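Local coordinates for protein Beta2-bungarotoxin (Bungarus multicinctus, PDB 1BUN) that is a presynaptic neurotoxin that pairs a phospholipase A2 chain, hydrolysing phosphatidylcholine, with a Kunitz-type chain thought to direct it to nerve terminals, at residues Tyr24-Pro27 with Ser28-Arg31; Lys2-Pro5 with Asp6-Lys9. All blocks are in the same frame, centred on the assembly; numbering follows the deposited sequence.

Overall arrangement
From the N terminus, interaction 2 comes first: Lys2-Pro5 folds back through two overlapping turns onto Asp6-Lys9, in the loop region before strand 20-26. Its Cys7 is bonded to Cys57, so this loop is fastened to the helix 50-57. Further along the chain, interaction 1 closes the tight turn that takes strand 20-26 into strand 31-37. The two contacts follow in series, neither enclosing nor crossing the other, and their centres lie about 11 Å apart. They meet in space at Tyr25, whose ring packs on Arg3, Cys7 and Asp8, while Pro27 touches Asp8. The N-terminal loop, the hairpin end and the C-terminal helix thus converge in this small Kunitz chain.

Interaction 1. Residues Tyr24-Pro27 with Ser28-Arg31; sequences YYKP and SAKR
Lys26 N donates to Arg31 O over 2.8 Å in a nearly straight bond, with an N-H...O angle of 173°, and so makes these two residues an antiparallel hydrogen-bonded pair where strand 20-26 gives way to the turn. Within the turn, two weak backbone bonds draw the chain round: Ala29 N to Lys26 O at 3.2 Å and Lys30 N to Pro27 O. Lys30 completes the reversal in the left-handed helical region. The Tyr25 side chain lies beside that of Lys30, both pointing the same way. With CG anti to the backbone N (chi1 -177°), the ring reaches across so that CD1 comes to 3.2 Å from Arg31 O at an oblique angle, and the hydroxyl OH lies 3.4 Å from Lys30 CD. Successive bends in the Lys30 side chain fold it back beside that hydroxyl. One water joins their ends, donating to Tyr25 OH at 3.0 Å and accepting from Lys30 NZ at 2.6 Å. Glu59 also binds Tyr25 OH, giving the hydroxyl of this buried ring two polar partners, and makes a weak long ion pair with Lys30. Elsewhere, the aliphatic part of Lys26 brings CD near the Ala29 methyl. Such a short connection closes the two-stranded antiparallel hairpin at the heart of the Kunitz/BPTI fold.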
loop_
_atom_site.group_PDB
_atom_site.type_symbol
_atom_site.label_atom_id
_atom_site.label_comp_id
_atom_site.label_asym_id
_atom_site.label_seq_id
_atom_site.Cartn_x
_atom_site.Cartn_y
_atom_site.Cartn_z
ATOM N N TYR B 24 5.575 -13.597 16.269
ATOM C CA TYR B 24 4.758 -12.642 16.953
ATOM C C TYR B 24 5.680 -11.500 17.292
ATOM O O TYR B 24 6.902 -11.675 17.294
ATOM C CB TYR B 24 4.236 -13.267 18.224
ATOM C CG TYR B 24 5.270 -13.496 19.287
ATOM C CD1 TYR B 24 6.095 -14.613 19.274
ATOM C CD2 TYR B 24 5.326 -12.664 20.380
ATOM C CE1 TYR B 24 6.927 -14.883 20.351
ATOM C CE2 TYR B 24 6.140 -12.916 21.436
ATOM C CZ TYR B 24 6.930 -14.021 21.433
ATOM O OH TYR B 24 7.646 -14.270 22.584
ATOM N N TYR B 25 5.123 -10.340 17.598
ATOM C CA TYR B 25 5.967 -9.212 17.926
ATOM C C TYR B 25 6.203 -9.118 19.421
ATOM O O TYR B 25 5.270 -9.265 20.216
ATOM C CB TYR B 25 5.358 -7.902 17.396
ATOM C CG TYR B 25 6.228 -6.691 17.636
ATOM C CD1 TYR B 25 7.443 -6.537 16.976
ATOM C CD2 TYR B 25 5.851 -5.722 18.555
ATOM C CE1 TYR B 25 8.267 -5.443 17.229
ATOM C CE2 TYR B 25 6.662 -4.640 18.811
ATOM C CZ TYR B 25 7.860 -4.506 18.148
ATOM O OH TYR B 25 8.631 -3.399 18.399
ATOM N N LYS B 26 7.459 -8.934 19.803
ATOM C CA LYS B 26 7.780 -8.778 21.200
ATOM C C LYS B 26 8.151 -7.302 21.448
ATOM O O LYS B 26 9.192 -6.819 20.978
ATOM C CB LYS B 26 8.925 -9.696 21.618
ATOM C CG LYS B 26 8.881 -9.961 23.103
ATOM C CD LYS B 26 10.120 -10.617 23.688
ATOM C CE LYS B 26 9.782 -11.270 25.048
ATOM N NZ LYS B 26 8.833 -12.453 24.904
ATOM N N PRO B 27 7.271 -6.548 22.127
ATOM C CA PRO B 27 7.558 -5.137 22.404
ATOM C C PRO B 27 8.860 -4.900 23.161
ATOM O O PRO B 27 9.632 -4.033 22.794
ATOM C CB PRO B 27 6.333 -4.676 23.193
ATOM C CG PRO B 27 5.683 -5.938 23.673
ATOM C CD PRO B 27 5.904 -6.894 22.551
ATOM N N SER B 28 9.157 -5.734 24.147
ATOM C CA SER B 28 10.378 -5.598 24.938
ATOM C C SER B 28 11.633 -6.076 24.213
ATOM O O SER B 28 12.605 -6.490 24.854
ATOM C CB SER B 28 10.233 -6.405 26.217
ATOM O OG SER B 28 8.864 -6.671 26.467
ATOM N N ALA B 29 11.617 -6.050 22.885
ATOM C CA ALA B 29 12.767 -6.505 22.107
ATOM C C ALA B 29 12.756 -5.927 20.711
ATOM O O ALA B 29 13.643 -6.217 19.911
ATOM C CB ALA B 29 12.790 -8.036 22.037
ATOM N N LYS B 30 11.729 -5.128 20.428
ATOM C CA LYS B 30 11.548 -4.481 19.134
ATOM C C LYS B 30 11.874 -5.443 17.993
ATOM O O LYS B 30 12.471 -5.059 16.980
ATOM C CB LYS B 30 12.406 -3.202 19.042
ATOM C CG LYS B 30 12.233 -2.233 20.222
ATOM C CD LYS B 30 10.838 -1.600 20.298
ATOM C CE LYS B 30 10.742 -0.274 19.530
ATOM N NZ LYS B 30 10.926 -0.397 18.046
ATOM N N ARG B 31 11.450 -6.688 18.152
ATOM C CA ARG B 31 11.694 -7.722 17.160
ATOM C C ARG B 31 10.495 -8.662 17.089
ATOM O O ARG B 31 9.637 -8.696 17.991
ATOM C CB ARG B 31 12.868 -8.595 17.596
ATOM C CG ARG B 31 14.236 -8.161 17.205
ATOM C CD ARG B 31 15.247 -9.199 17.698
ATOM N NE ARG B 31 15.318 -9.251 19.160
ATOM C CZ ARG B 31 15.828 -8.284 19.929
ATOM N NH1 ARG B 31 16.329 -7.179 19.388
ATOM N NH2 ARG B 31 15.795 -8.400 21.249
HETATM O O HOH W 1 10.232 -2.074 16.205
#

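Interaction 2. Residues Lys2-Pro5 with Asp6-Lys9; sequences KRHP and DCDK
Two type I turns, His4 to Cys7 and Asp6 to Lys9, overlap at Asp6-Cys7: the first is closed by a weak bond of 3.4 Å from Cys7 N to His4 O, the second by Lys9 N to Asp6 O at 2.9 Å. The His4 imidazole turns its ND1 edge to the first turn and accepts from Asp6 N, 2.9 Å away and 26° out of the ring plane. On the other flank, the extended Arg3 side chain, its CG anti to the backbone N (chi1 -157°), reaches Asp8 in a salt bridge. Arg3 NH1 meets Asp8 OD2 at 3.0 Å on the syn side, with the oxygen in the guanidinium plane but the donor 33° out of the carboxylate plane. Cys7 CB rests over one face of the same guanidinium, 3.8 Å from Arg3 CZ, while Arg3 NH2 bonds Cys57 O next to the Cys7-Cys57 disulfide. Asp6 has its own charged partner, Lys9 NZ at 2.7 Å from OD1. Acceptance at ND1 implies that this nitrogen carries no proton, consistent with a neutral His4, and the two ion pairs probably offset much of the local charge.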
loop_
_atom_site.group_PDB
_atom_site.type_symbol
_atom_site.label_atom_id
_atom_site.label_comp_id
_atom_site.label_asym_id
_atom_site.label_seq_id
_atom_site.Cartn_x
_atom_site.Cartn_y
_atom_site.Cartn_z
ATOM N N LYS B 2 -1.631 0.917 8.416
ATOM C CA LYS B 2 -1.541 1.228 9.832
ATOM C C LYS B 2 -0.892 0.061 10.557
ATOM O O LYS B 2 -0.777 -1.040 10.002
ATOM C CB LYS B 2 -2.935 1.507 10.399
ATOM C CG LYS B 2 -3.527 2.815 9.900
ATOM C CD LYS B 2 -4.993 3.014 10.280
ATOM C CE LYS B 2 -5.965 2.275 9.366
ATOM N NZ LYS B 2 -6.044 0.832 9.708
ATOM N N ARG B 3 -0.440 0.315 11.783
ATOM C CA ARG B 3 0.203 -0.714 12.599
ATOM C C ARG B 3 -0.826 -1.695 13.109
ATOM O O ARG B 3 -1.926 -1.288 13.453
ATOM C CB ARG B 3 0.913 -0.086 13.778
ATOM C CG ARG B 3 1.989 -0.957 14.283
ATOM C CD ARG B 3 2.626 -0.359 15.471
ATOM N NE ARG B 3 3.692 -1.214 15.972
ATOM C CZ ARG B 3 3.726 -1.723 17.195
ATOM N NH1 ARG B 3 2.737 -1.486 18.056
ATOM N NH2 ARG B 3 4.806 -2.373 17.586
ATOM N N HIS B 4 -0.496 -2.983 13.147
ATOM C CA HIS B 4 -1.471 -3.961 13.620
ATOM C C HIS B 4 -1.846 -3.656 15.067
ATOM O O HIS B 4 -0.985 -3.464 15.921
ATOM C CB HIS B 4 -0.941 -5.391 13.504
ATOM C CG HIS B 4 -2.008 -6.432 13.637
ATOM N ND1 HIS B 4 -2.482 -6.811 14.866
ATOM C CD2 HIS B 4 -2.791 -6.980 12.671
ATOM C CE1 HIS B 4 -3.542 -7.563 14.628
ATOM N NE2 HIS B 4 -3.768 -7.692 13.318
ATOM N N PRO B 5 -3.140 -3.560 15.352
ATOM C CA PRO B 5 -3.565 -3.270 16.717
ATOM C C PRO B 5 -3.189 -4.283 17.797
ATOM O O PRO B 5 -3.263 -3.960 18.982
ATOM C CB PRO B 5 -5.082 -3.143 16.574
ATOM C CG PRO B 5 -5.392 -3.988 15.377
ATOM C CD PRO B 5 -4.294 -3.584 14.447
ATOM N N ASP B 6 -2.746 -5.478 17.426
ATOM C CA ASP B 6 -2.418 -6.474 18.450
ATOM C C ASP B 6 -0.935 -6.730 18.679
ATOM O O ASP B 6 -0.555 -7.512 19.547
ATOM C CB ASP B 6 -3.153 -7.781 18.146
ATOM C CG ASP B 6 -4.672 -7.607 18.149
ATOM O OD1 ASP B 6 -5.182 -6.924 19.072
ATOM O OD2 ASP B 6 -5.363 -8.142 17.245
ATOM N N CYS B 7 -0.097 -5.993 17.971
ATOM C CA CYS B 7 1.350 -6.150 18.044
ATOM C C CYS B 7 2.017 -6.191 19.418
ATOM O O CYS B 7 3.162 -6.641 19.540
ATOM C CB CYS B 7 2.026 -5.087 17.170
ATOM S SG CYS B 7 1.668 -5.324 15.408
ATOM N N ASP B 8 1.329 -5.717 20.446
ATOM C CA ASP B 8 1.924 -5.718 21.772
ATOM C C ASP B 8 1.196 -6.599 22.786
ATOM O O ASP B 8 1.405 -6.476 23.993
ATOM C CB ASP B 8 2.039 -4.278 22.287
ATOM C CG ASP B 8 2.969 -3.434 21.444
ATOM O OD1 ASP B 8 4.165 -3.779 21.353
ATOM O OD2 ASP B 8 2.499 -2.441 20.852
ATOM N N LYS B 9 0.326 -7.476 22.313
ATOM C CA LYS B 9 -0.403 -8.364 23.206
ATOM C C LYS B 9 0.407 -9.649 23.283
ATOM O O LYS B 9 1.261 -9.894 22.419
ATOM C CB LYS B 9 -1.784 -8.636 22.638
ATOM C CG LYS B 9 -2.646 -7.404 22.645
ATOM C CD LYS B 9 -3.952 -7.648 21.984
ATOM C CE LYS B 9 -4.910 -6.520 22.284
ATOM N NZ LYS B 9 -6.199 -6.714 21.549
#